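Local coordinates for DCN1-like protein 3 (Homo sapiens, PDB 4GBA) that promotes the neddylation of cullins, passing NEDD8 from N-terminally acetylated E2 enzymes to cullin-RBX complexes through its DCUN1 (PONY) domain, at residues Glu20-Phe31 / Cys57-Phe65; Phe42-Lys50 / Ile79-Ala90. One frame throughout, in Å; residues are numbered along the deposited sequence.

The two interactions belong to one DCUN1 domain, and their segments alternate along the chain: helix 42-50 of interaction 2 follows helix 25-34 and leads on to strand 59-60, both of interaction 1. Their centres lie about 17 Å apart, yet the two meet through aromatic side chains. Phe31 CE2 packs 3.8 Å from Leu47 CD2, while Phe59 CE1 comes within 4.1 Å of Ala48 CA. Both contacts also border the bound acetylated E2 peptide. Met28 and Phe59 from interaction 1, with Val44, Leu45 and Ala48 on helix 42-50, pack on its modified side chain, so the two contacts probably both shape the pocket for that group.

Interaction 1 of 2, residues Glu20-Phe31 / Cys57-Phe65; sequences EDAILEEGMERF and CKFTRKEFF
Ile23 and Phe59 pair across a two-stranded antiparallel sheet, each donating its N-H to the other's carbonyl: Ile23 N to Phe59 O at 2.8 Å, nearly straight (168°), and Phe59 N to Ile23 O at 3.0 Å. In Lys58, just before this strand, CG stands anti to the backbone N (chi1 173°) and the extended chain carries the amine along the neighbouring segment. Lys58 CB rests 3.7 Å from Ile23 O, and Lys58 CG also faces that carbonyl. Lys58 CD lies 4.1 Å from Leu24 CD2, the two side chains running alongside, pointing the same way. Lys58 CE passes 4.0 Å from Ala22 CB. Lys58 NZ reaches Glu20 OE2 at 3.3 Å, a salt bridge whose hydrogen bond is weak. A lysine suits the place: its methylenes pack on Ala22 and Leu24 while its amine ends at a carboxylate. On the sheet face of Ile23 and Phe59, the bent Met28 chain sets its CE over the middle of the Phe59 ring, 3.5 Å from the centroid, with SD approaching obliquely in a Met-aromatic contact. Phe64 turns its edge toward the face of Phe31, planes at 70°. Thr60 and Glu63 form a capping box that starts helix 61-71. The sheet, reminiscent of that joining paired EF-hand loops, brings together the starts of helices 25-34 and 61-71, with Phe12 of helix 7-13 packing on Ile23 and Phe64.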
loop_
_atom_site.group_PDB
_atom_site.type_symbol
_atom_site.label_atom_id
_atom_site.label_comp_id
_atom_site.label_asym_id
_atom_site.label_seq_id
_atom_site.Cartn_x
_atom_site.Cartn_y
_atom_site.Cartn_z
ATOM N N GLU A 20 11.364 -19.083 -13.161
ATOM C CA GLU A 20 9.974 -18.689 -13.364
ATOM C C GLU A 20 9.817 -17.667 -14.490
ATOM O O GLU A 20 10.758 -16.971 -14.832
ATOM C CB GLU A 20 9.383 -18.126 -12.077
ATOM C CG GLU A 20 8.905 -19.178 -11.102
ATOM C CD GLU A 20 8.282 -18.567 -9.860
ATOM O OE1 GLU A 20 8.864 -18.740 -8.763
ATOM O OE2 GLU A 20 7.214 -17.916 -9.983
ATOM N N ASP A 21 8.619 -17.588 -15.061
ATOM C CA ASP A 21 8.303 -16.582 -16.069
ATOM C C ASP A 21 7.741 -15.356 -15.363
ATOM O O ASP A 21 6.560 -15.032 -15.498
ATOM C CB ASP A 21 7.289 -17.129 -17.076
ATOM C CG ASP A 21 7.232 -16.312 -18.359
ATOM O OD1 ASP A 21 8.235 -15.650 -18.710
ATOM O OD2 ASP A 21 6.177 -16.354 -19.031
ATOM N N ALA A 22 8.602 -14.687 -14.603
ATOM C CA ALA A 22 8.179 -13.605 -13.732
ATOM C C ALA A 22 9.372 -12.841 -13.186
ATOM O O ALA A 22 10.499 -13.332 -13.176
ATOM C CB ALA A 22 7.333 -14.155 -12.568
ATOM N N ILE A 23 9.108 -11.628 -12.727
ATOM C CA ILE A 23 10.085 -10.890 -11.966
ATOM C C ILE A 23 9.876 -11.214 -10.492
ATOM O O ILE A 23 8.786 -11.005 -9.948
ATOM C CB ILE A 23 9.958 -9.387 -12.232
ATOM C CG1 ILE A 23 10.124 -9.124 -13.740
ATOM C CG2 ILE A 23 10.965 -8.603 -11.377
ATOM C CD1 ILE A 23 10.171 -7.652 -14.155
ATOM N N LEU A 24 10.914 -11.758 -9.858
ATOM C CA LEU A 24 10.880 -12.009 -8.421
ATOM C C LEU A 24 11.645 -10.906 -7.686
ATOM O O LEU A 24 11.801 -9.803 -8.223
ATOM C CB LEU A 24 11.414 -13.405 -8.102
ATOM C CG LEU A 24 10.713 -14.506 -8.913
ATOM C CD1 LEU A 24 11.266 -15.887 -8.602
ATOM C CD2 LEU A 24 9.203 -14.483 -8.703
ATOM N N GLU A 25 12.107 -11.194 -6.468
ATOM C CA GLU A 25 12.726 -10.175 -5.601
ATOM C C GLU A 25 14.067 -9.628 -6.095
ATOM O O GLU A 25 14.363 -8.459 -5.887
ATOM C CB GLU A 25 12.885 -10.692 -4.163
ATOM C CG GLU A 25 13.547 -12.063 -4.060
ATOM C CD GLU A 25 12.533 -13.180 -3.813
ATOM O OE1 GLU A 25 11.457 -13.187 -4.462
ATOM O OE2 GLU A 25 12.808 -14.043 -2.952
ATOM N N GLU A 26 14.879 -10.468 -6.725
ATOM C CA GLU A 26 16.179 -10.018 -7.210
ATOM C C GLU A 26 15.979 -9.037 -8.365
ATOM O O GLU A 26 16.552 -7.943 -8.360
ATOM C CB GLU A 26 17.070 -11.199 -7.618
ATOM C CG GLU A 26 17.269 -12.248 -6.511
ATOM C CD GLU A 26 16.082 -13.229 -6.383
ATOM O OE1 GLU A 26 15.042 -13.038 -7.068
ATOM O OE2 GLU A 26 16.199 -14.206 -5.600
ATOM N N GLY A 27 15.149 -9.418 -9.340
ATOM C CA GLY A 27 14.788 -8.522 -10.419
ATOM C C GLY A 27 14.097 -7.266 -9.923
ATOM O O GLY A 27 14.454 -6.158 -10.311
ATOM N N MET A 28 13.106 -7.434 -9.054
ATOM C CA MET A 28 12.356 -6.299 -8.528
ATOM C C MET A 28 13.287 -5.232 -7.975
ATOM O O MET A 28 13.065 -4.028 -8.167
ATOM C CB MET A 28 11.397 -6.754 -7.422
ATOM C CG MET A 28 10.426 -5.669 -6.971
ATOM S SD MET A 28 9.311 -5.205 -8.328
ATOM C CE MET A 28 8.409 -6.740 -8.558
ATOM N N GLU A 29 14.318 -5.691 -7.272
ATOM C CA GLU A 29 15.296 -4.814 -6.622
ATOM C C GLU A 29 16.138 -4.073 -7.681
ATOM O O GLU A 29 16.275 -2.850 -7.628
ATOM C CB GLU A 29 16.157 -5.616 -5.612
ATOM C CG GLU A 29 17.182 -4.794 -4.818
ATOM C CD GLU A 29 18.388 -4.350 -5.655
ATOM O OE1 GLU A 29 18.924 -5.172 -6.429
ATOM O OE2 GLU A 29 18.797 -3.175 -5.546
ATOM N N ARG A 30 16.677 -4.800 -8.655
ATOM C CA ARG A 30 17.370 -4.171 -9.795
ATOM C C ARG A 30 16.451 -3.217 -10.578
ATOM O O ARG A 30 16.862 -2.132 -11.001
ATOM C CB ARG A 30 17.931 -5.238 -10.742
ATOM C CG ARG A 30 19.070 -6.085 -10.158
ATOM C CD ARG A 30 20.371 -5.274 -9.935
ATOM N NE ARG A 30 20.322 -4.443 -8.729
ATOM C CZ ARG A 30 21.151 -3.429 -8.477
ATOM N NH1 ARG A 30 22.104 -3.112 -9.349
ATOM N NH2 ARG A 30 21.018 -2.725 -7.356
ATOM N N PHE A 31 15.203 -3.635 -10.774
ATOM C CA PHE A 31 14.211 -2.821 -11.473
ATOM C C PHE A 31 13.980 -1.475 -10.763
ATOM O O PHE A 31 14.025 -0.428 -11.397
ATOM C CB PHE A 31 12.920 -3.638 -11.655
ATOM C CG PHE A 31 11.797 -2.900 -12.320
ATOM C CD1 PHE A 31 11.880 -2.519 -13.650
ATOM C CD2 PHE A 31 10.628 -2.630 -11.630
ATOM C CE1 PHE A 31 10.830 -1.852 -14.271
ATOM C CE2 PHE A 31 9.569 -1.969 -12.256
ATOM C CZ PHE A 31 9.675 -1.585 -13.577
ATOM N N CYS A 57 6.559 -7.976 -4.431
ATOM C CA CYS A 57 7.903 -8.364 -4.854
ATOM C C CYS A 57 7.852 -9.252 -6.066
ATOM O O CYS A 57 8.804 -9.983 -6.339
ATOM C CB CYS A 57 8.672 -9.089 -3.736
ATOM S SG CYS A 57 8.891 -8.160 -2.210
ATOM N N LYS A 58 6.741 -9.205 -6.787
ATOM C CA LYS A 58 6.602 -10.037 -7.966
ATOM C C LYS A 58 5.738 -9.372 -9.031
ATOM O O LYS A 58 4.672 -8.824 -8.727
ATOM C CB LYS A 58 6.018 -11.386 -7.573
ATOM C CG LYS A 58 5.683 -12.285 -8.756
ATOM C CD LYS A 58 5.216 -13.664 -8.283
ATOM C CE LYS A 58 4.769 -14.542 -9.457
ATOM N NZ LYS A 58 4.637 -15.992 -9.101
ATOM N N PHE A 59 6.222 -9.394 -10.270
ATOM C CA PHE A 59 5.411 -9.054 -11.440
ATOM C C PHE A 59 5.468 -10.255 -12.363
ATOM O O PHE A 59 6.536 -10.574 -12.881
ATOM C CB PHE A 59 5.994 -7.875 -12.220
ATOM C CG PHE A 59 6.015 -6.572 -11.473
ATOM C CD1 PHE A 59 4.973 -6.211 -10.639
ATOM C CD2 PHE A 59 7.090 -5.692 -11.623
ATOM C CE1 PHE A 59 4.985 -4.997 -9.969
ATOM C CE2 PHE A 59 7.116 -4.476 -10.952
ATOM C CZ PHE A 59 6.054 -4.130 -10.122
ATOM N N THR A 60 4.345 -10.931 -12.583
ATOM C CA THR A 60 4.321 -11.991 -13.593
ATOM C C THR A 60 4.523 -11.369 -14.972
ATOM O O THR A 60 4.293 -10.170 -15.167
ATOM C CB THR A 60 2.978 -12.759 -13.600
ATOM O OG1 THR A 60 1.937 -11.885 -14.045
ATOM C CG2 THR A 60 2.644 -13.285 -12.206
ATOM N N ARG A 61 4.947 -12.180 -15.934
ATOM C CA ARG A 61 5.044 -11.708 -17.311
ATOM C C ARG A 61 3.815 -10.901 -17.753
ATOM O O ARG A 61 3.962 -9.824 -18.321
ATOM C CB ARG A 61 5.276 -12.876 -18.263
ATOM C CG ARG A 61 5.191 -12.479 -19.722
ATOM C CD ARG A 61 5.542 -13.628 -20.652
ATOM N NE ARG A 61 6.018 -13.124 -21.935
ATOM C CZ ARG A 61 7.304 -13.015 -22.265
ATOM N NH1 ARG A 61 8.256 -13.399 -21.417
ATOM N NH2 ARG A 61 7.638 -12.534 -23.455
ATOM N N LYS A 62 2.610 -11.409 -17.489
ATOM C CA LYS A 62 1.388 -10.726 -17.902
ATOM C C LYS A 62 1.155 -9.380 -17.218
ATOM O O LYS A 62 0.697 -8.421 -17.849
ATOM C CB LYS A 62 0.156 -11.611 -17.686
ATOM C CG LYS A 62 -1.111 -11.002 -18.291
ATOM C CD LYS A 62 -2.361 -11.791 -17.948
ATOM C CE LYS A 62 -3.609 -11.056 -18.419
ATOM N NZ LYS A 62 -3.584 -10.814 -19.900
ATOM N N GLU A 63 1.434 -9.319 -15.921
ATOM C CA GLU A 63 1.301 -8.071 -15.165
ATOM C C GLU A 63 2.250 -7.017 -15.730
ATOM O O GLU A 63 1.870 -5.869 -15.971
ATOM C CB GLU A 63 1.581 -8.308 -13.669
ATOM C CG GLU A 63 0.490 -9.117 -12.959
ATOM C CD GLU A 63 0.954 -9.782 -11.651
ATOM O OE1 GLU A 63 2.139 -9.649 -11.257
ATOM O OE2 GLU A 63 0.117 -10.452 -11.009
ATOM N N PHE A 64 3.491 -7.426 -15.953
ATOM C CA PHE A 64 4.503 -6.517 -16.438
ATOM C C PHE A 64 4.129 -5.998 -17.838
ATOM O O PHE A 64 4.123 -4.786 -18.092
ATOM C CB PHE A 64 5.877 -7.194 -16.424
ATOM C CG PHE A 64 7.009 -6.244 -16.641
ATOM C CD1 PHE A 64 7.518 -5.500 -15.585
ATOM C CD2 PHE A 64 7.554 -6.069 -17.912
ATOM C CE1 PHE A 64 8.568 -4.605 -15.786
ATOM C CE2 PHE A 64 8.603 -5.180 -18.119
ATOM C CZ PHE A 64 9.111 -4.450 -17.046
ATOM N N PHE A 65 3.799 -6.912 -18.739
ATOM C CA PHE A 65 3.392 -6.515 -20.085
ATOM C C PHE A 65 2.110 -5.682 -20.123
ATOM O O PHE A 65 2.065 -4.639 -20.777
ATOM C CB PHE A 65 3.271 -7.739 -20.992
ATOM C CG PHE A 65 4.575 -8.162 -21.594
ATOM C CD1 PHE A 65 4.829 -7.956 -22.947
ATOM C CD2 PHE A 65 5.565 -8.735 -20.805
ATOM C CE1 PHE A 65 6.040 -8.337 -23.504
ATOM C CE2 PHE A 65 6.778 -9.113 -21.356
ATOM C CZ PHE A 65 7.018 -8.916 -22.705
#

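Interaction 2 of 2, residues Phe42-Lys50 / Ile79-Ala90; sequences FRVLLLAWK and ICARFPSLLTEA
Arg43 lays its aliphatic chain across one face of Phe83, while Ile79 O lies over the opposite face. Arg43 CB comes within 3.7 Å of Phe83 CE1, and Arg43 CD makes a CH-pi contact 4.0 Å from the ring centroid, 16° off the normal; the extended chain lets its methylenes serve as an apolar lid while the guanidinium continues past Leu87 CD1. With an alanine here instead of Phe83, the methylenes of Arg43 would probably lose the ring they lie against. Among the apolar contacts, Leu46 CD2 sits 3.7 Å from Ala90 CB, an approach the small alanine allows, and Leu47 CD1 lies 3.9 Å from Ile79 CG2. Leu87 CD2 meets the edge of the Phe42 ring, 3.7 Å from Phe42 CD2. The charged contact lies at the far end, where Lys50 NZ pairs with Glu89 OE2 at 3.3 Å, an oxygen also bridged by Lys95; Leu86 CD2 lines the methylenes that lead to the amine, 3.4 Å from Lys50 CE. The short helical axes cross at 84°, 10.2 Å apart at closest. Helix 76-89 thus lies across helix 42-50, which also packs on Phe31 of helix 25-34 through Leu47, on helix 93-107, and on Leu128 of helix 119-129.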
loop_
_atom_site.group_PDB
_atom_site.type_symbol
_atom_site.label_atom_id
_atom_site.label_comp_id
_atom_site.label_asym_id
_atom_site.label_seq_id
_atom_site.Cartn_x
_atom_site.Cartn_y
_atom_site.Cartn_z
ATOM N N PHE A 42 6.321 5.370 -2.434
ATOM C CA PHE A 42 4.952 5.511 -2.950
ATOM C C PHE A 42 4.784 5.226 -4.460
ATOM O O PHE A 42 3.834 4.556 -4.867
ATOM C CB PHE A 42 4.425 6.907 -2.570
ATOM C CG PHE A 42 2.988 7.157 -2.950
ATOM C CD1 PHE A 42 1.966 6.347 -2.456
ATOM C CD2 PHE A 42 2.652 8.236 -3.779
ATOM C CE1 PHE A 42 0.626 6.593 -2.796
ATOM C CE2 PHE A 42 1.321 8.492 -4.124
ATOM C CZ PHE A 42 0.304 7.662 -3.630
ATOM N N ARG A 43 5.700 5.728 -5.285
ATOM C CA ARG A 43 5.638 5.468 -6.725
ATOM C C ARG A 43 5.671 3.994 -7.062
ATOM O O ARG A 43 5.114 3.578 -8.074
ATOM C CB ARG A 43 6.790 6.135 -7.453
ATOM C CG ARG A 43 6.576 7.583 -7.741
ATOM C CD ARG A 43 7.914 8.239 -7.903
ATOM N NE ARG A 43 7.815 9.673 -7.715
ATOM C CZ ARG A 43 8.823 10.506 -7.915
ATOM N NH1 ARG A 43 9.995 10.015 -8.308
ATOM N NH2 ARG A 43 8.652 11.815 -7.731
ATOM N N VAL A 44 6.351 3.212 -6.224
ATOM C CA VAL A 44 6.450 1.771 -6.437
ATOM C C VAL A 44 5.117 1.096 -6.119
ATOM O O VAL A 44 4.681 0.195 -6.844
ATOM C CB VAL A 44 7.621 1.148 -5.634
ATOM C CG1 VAL A 44 7.637 -0.366 -5.791
ATOM C CG2 VAL A 44 8.957 1.770 -6.097
ATOM N N LEU A 45 4.465 1.546 -5.047
ATOM C CA LEU A 45 3.082 1.149 -4.793
ATOM C C LEU A 45 2.188 1.511 -6.011
ATOM O O LEU A 45 1.392 0.683 -6.473
ATOM C CB LEU A 45 2.554 1.786 -3.498
ATOM C CG LEU A 45 1.076 1.543 -3.160
ATOM C CD1 LEU A 45 0.818 0.074 -2.751
ATOM C CD2 LEU A 45 0.594 2.520 -2.078
ATOM N N LEU A 46 2.340 2.721 -6.552
ATOM C CA LEU A 46 1.555 3.128 -7.741
ATOM C C LEU A 46 1.811 2.218 -8.943
ATOM O O LEU A 46 0.883 1.815 -9.630
ATOM C CB LEU A 46 1.835 4.576 -8.129
ATOM C CG LEU A 46 1.434 5.640 -7.113
ATOM C CD1 LEU A 46 1.572 7.048 -7.709
ATOM C CD2 LEU A 46 0.023 5.395 -6.657
ATOM N N LEU A 47 3.077 1.888 -9.176
ATOM C CA LEU A 47 3.455 0.962 -10.237
ATOM C C LEU A 47 2.782 -0.390 -10.054
ATOM O O LEU A 47 2.151 -0.893 -10.978
ATOM C CB LEU A 47 4.976 0.787 -10.260
ATOM C CG LEU A 47 5.727 0.758 -11.588
ATOM C CD1 LEU A 47 5.174 1.801 -12.585
ATOM C CD2 LEU A 47 7.242 0.958 -11.348
ATOM N N ALA A 48 2.921 -0.981 -8.865
ATOM C CA ALA A 48 2.296 -2.264 -8.559
ATOM C C ALA A 48 0.778 -2.180 -8.772
ATOM O O ALA A 48 0.159 -3.108 -9.285
ATOM C CB ALA A 48 2.619 -2.699 -7.111
ATOM N N TRP A 49 0.192 -1.059 -8.359
ATOM C CA TRP A 49 -1.220 -0.797 -8.582
ATOM C C TRP A 49 -1.556 -0.840 -10.089
ATOM O O TRP A 49 -2.377 -1.647 -10.523
ATOM C CB TRP A 49 -1.598 0.547 -7.939
ATOM C CG TRP A 49 -2.986 1.079 -8.293
ATOM C CD1 TRP A 49 -4.175 0.418 -8.179
ATOM C CD2 TRP A 49 -3.304 2.397 -8.776
ATOM N NE1 TRP A 49 -5.214 1.237 -8.558
ATOM C CE2 TRP A 49 -4.709 2.454 -8.933
ATOM C CE3 TRP A 49 -2.537 3.530 -9.094
ATOM C CZ2 TRP A 49 -5.367 3.601 -9.402
ATOM C CZ3 TRP A 49 -3.189 4.673 -9.558
ATOM C CH2 TRP A 49 -4.593 4.696 -9.709
ATOM N N LYS A 50 -0.892 0.012 -10.872
ATOM C CA LYS A 50 -1.019 0.027 -12.338
ATOM C C LYS A 50 -0.800 -1.344 -13.006
ATOM O O LYS A 50 -1.473 -1.676 -13.981
ATOM C CB LYS A 50 -0.050 1.049 -12.934
ATOM C CG LYS A 50 -0.724 2.186 -13.608
ATOM C CD LYS A 50 -1.722 2.836 -12.700
ATOM C CE LYS A 50 -2.534 3.863 -13.474
ATOM N NZ LYS A 50 -3.052 3.249 -14.708
ATOM N N ILE A 79 8.968 4.680 -18.229
ATOM C CA ILE A 79 8.262 4.527 -16.963
ATOM C C ILE A 79 8.474 5.742 -16.063
ATOM O O ILE A 79 7.512 6.305 -15.546
ATOM C CB ILE A 79 8.673 3.227 -16.224
ATOM C CG1 ILE A 79 8.257 2.006 -17.041
ATOM C CG2 ILE A 79 8.016 3.168 -14.848
ATOM C CD1 ILE A 79 9.019 0.771 -16.764
ATOM N N CYS A 80 9.727 6.161 -15.887
ATOM C CA CYS A 80 10.012 7.317 -15.034
ATOM C C CYS A 80 9.252 8.551 -15.496
ATOM O O CYS A 80 8.757 9.319 -14.678
ATOM C CB CYS A 80 11.517 7.618 -14.958
ATOM S SG CYS A 80 12.476 6.309 -14.163
ATOM N N ALA A 81 9.156 8.733 -16.808
ATOM C CA ALA A 81 8.457 9.883 -17.367
ATOM C C ALA A 81 6.962 9.901 -17.006
ATOM O O ALA A 81 6.346 10.971 -16.959
ATOM C CB ALA A 81 8.643 9.925 -18.872
ATOM N N ARG A 82 6.387 8.723 -16.745
ATOM C CA ARG A 82 4.969 8.624 -16.399
ATOM C C ARG A 82 4.691 8.960 -14.941
ATOM O O ARG A 82 3.553 9.281 -14.591
ATOM C CB ARG A 82 4.418 7.226 -16.692
ATOM C CG ARG A 82 4.581 6.765 -18.131
ATOM C CD ARG A 82 4.056 7.782 -19.132
ATOM N NE ARG A 82 4.132 7.250 -20.492
ATOM C CZ ARG A 82 4.034 7.981 -21.598
ATOM N NH1 ARG A 82 3.852 9.298 -21.532
ATOM N NH2 ARG A 82 4.131 7.387 -22.774
ATOM N N PHE A 83 5.720 8.877 -14.098
ATOM C CA PHE A 83 5.538 9.004 -12.650
ATOM C C PHE A 83 4.699 10.207 -12.259
ATOM O O PHE A 83 3.700 10.055 -11.579
ATOM C CB PHE A 83 6.881 9.016 -11.926
ATOM C CG PHE A 83 7.430 7.640 -11.647
ATOM C CD1 PHE A 83 6.572 6.581 -11.365
ATOM C CD2 PHE A 83 8.797 7.402 -11.655
ATOM C CE1 PHE A 83 7.070 5.311 -11.096
ATOM C CE2 PHE A 83 9.298 6.131 -11.392
ATOM C CZ PHE A 83 8.428 5.082 -11.119
ATOM N N PRO A 84 5.077 11.407 -12.718
ATOM C CA PRO A 84 4.315 12.603 -12.323
ATOM C C PRO A 84 2.814 12.493 -12.630
ATOM O O PRO A 84 1.991 12.960 -11.843
ATOM C CB PRO A 84 4.960 13.720 -13.154
ATOM C CG PRO A 84 6.358 13.212 -13.450
ATOM C CD PRO A 84 6.214 11.725 -13.602
ATOM N N SER A 85 2.460 11.876 -13.752
ATOM C CA SER A 85 1.053 11.741 -14.109
ATOM C C SER A 85 0.381 10.576 -13.345
ATOM O O SER A 85 -0.840 10.564 -13.144
ATOM C CB SER A 85 0.892 11.605 -15.629
ATOM O OG SER A 85 0.874 10.241 -16.031
ATOM N N LEU A 86 1.183 9.597 -12.928
ATOM C CA LEU A 86 0.704 8.546 -12.034
ATOM C C LEU A 86 0.358 9.159 -10.688
ATOM O O LEU A 86 -0.695 8.866 -10.115
ATOM C CB LEU A 86 1.754 7.454 -11.853
ATOM C CG LEU A 86 1.704 6.348 -12.905
ATOM C CD1 LEU A 86 2.816 5.329 -12.687
ATOM C CD2 LEU A 86 0.333 5.666 -12.909
ATOM N N LEU A 87 1.244 10.022 -10.197
ATOM C CA LEU A 87 1.014 10.714 -8.935
ATOM C C LEU A 87 -0.289 11.510 -9.007
ATOM O O LEU A 87 -1.097 11.490 -8.080
ATOM C CB LEU A 87 2.191 11.638 -8.590
ATOM C CG LEU A 87 3.501 10.975 -8.131
ATOM C CD1 LEU A 87 4.669 11.947 -8.213
ATOM C CD2 LEU A 87 3.368 10.431 -6.725
ATOM N N THR A 88 -0.482 12.208 -10.121
ATOM C CA THR A 88 -1.689 12.996 -10.334
ATOM C C THR A 88 -2.924 12.117 -10.387
ATOM O O THR A 88 -3.933 12.420 -9.755
ATOM C CB THR A 88 -1.580 13.845 -11.618
ATOM O OG1 THR A 88 -0.715 14.952 -11.358
ATOM C CG2 THR A 88 -2.933 14.381 -12.040
ATOM N N GLU A 89 -2.838 11.028 -11.140
ATOM C CA GLU A 89 -3.943 10.072 -11.252
ATOM C C GLU A 89 -4.406 9.591 -9.876
ATOM O O GLU A 89 -5.603 9.566 -9.584
ATOM C CB GLU A 89 -3.494 8.875 -12.083
ATOM C CG GLU A 89 -4.601 7.979 -12.598
ATOM C CD GLU A 89 -4.067 6.918 -13.551
ATOM O OE1 GLU A 89 -2.915 7.056 -14.019
ATOM O OE2 GLU A 89 -4.787 5.941 -13.834
ATOM N N ALA A 90 -3.443 9.224 -9.031
ATOM C CA ALA A 90 -3.726 8.655 -7.713
ATOM C C ALA A 90 -4.368 9.654 -6.756
ATOM O O ALA A 90 -4.817 9.280 -5.677
ATOM C CB ALA A 90 -2.459 8.075 -7.100
#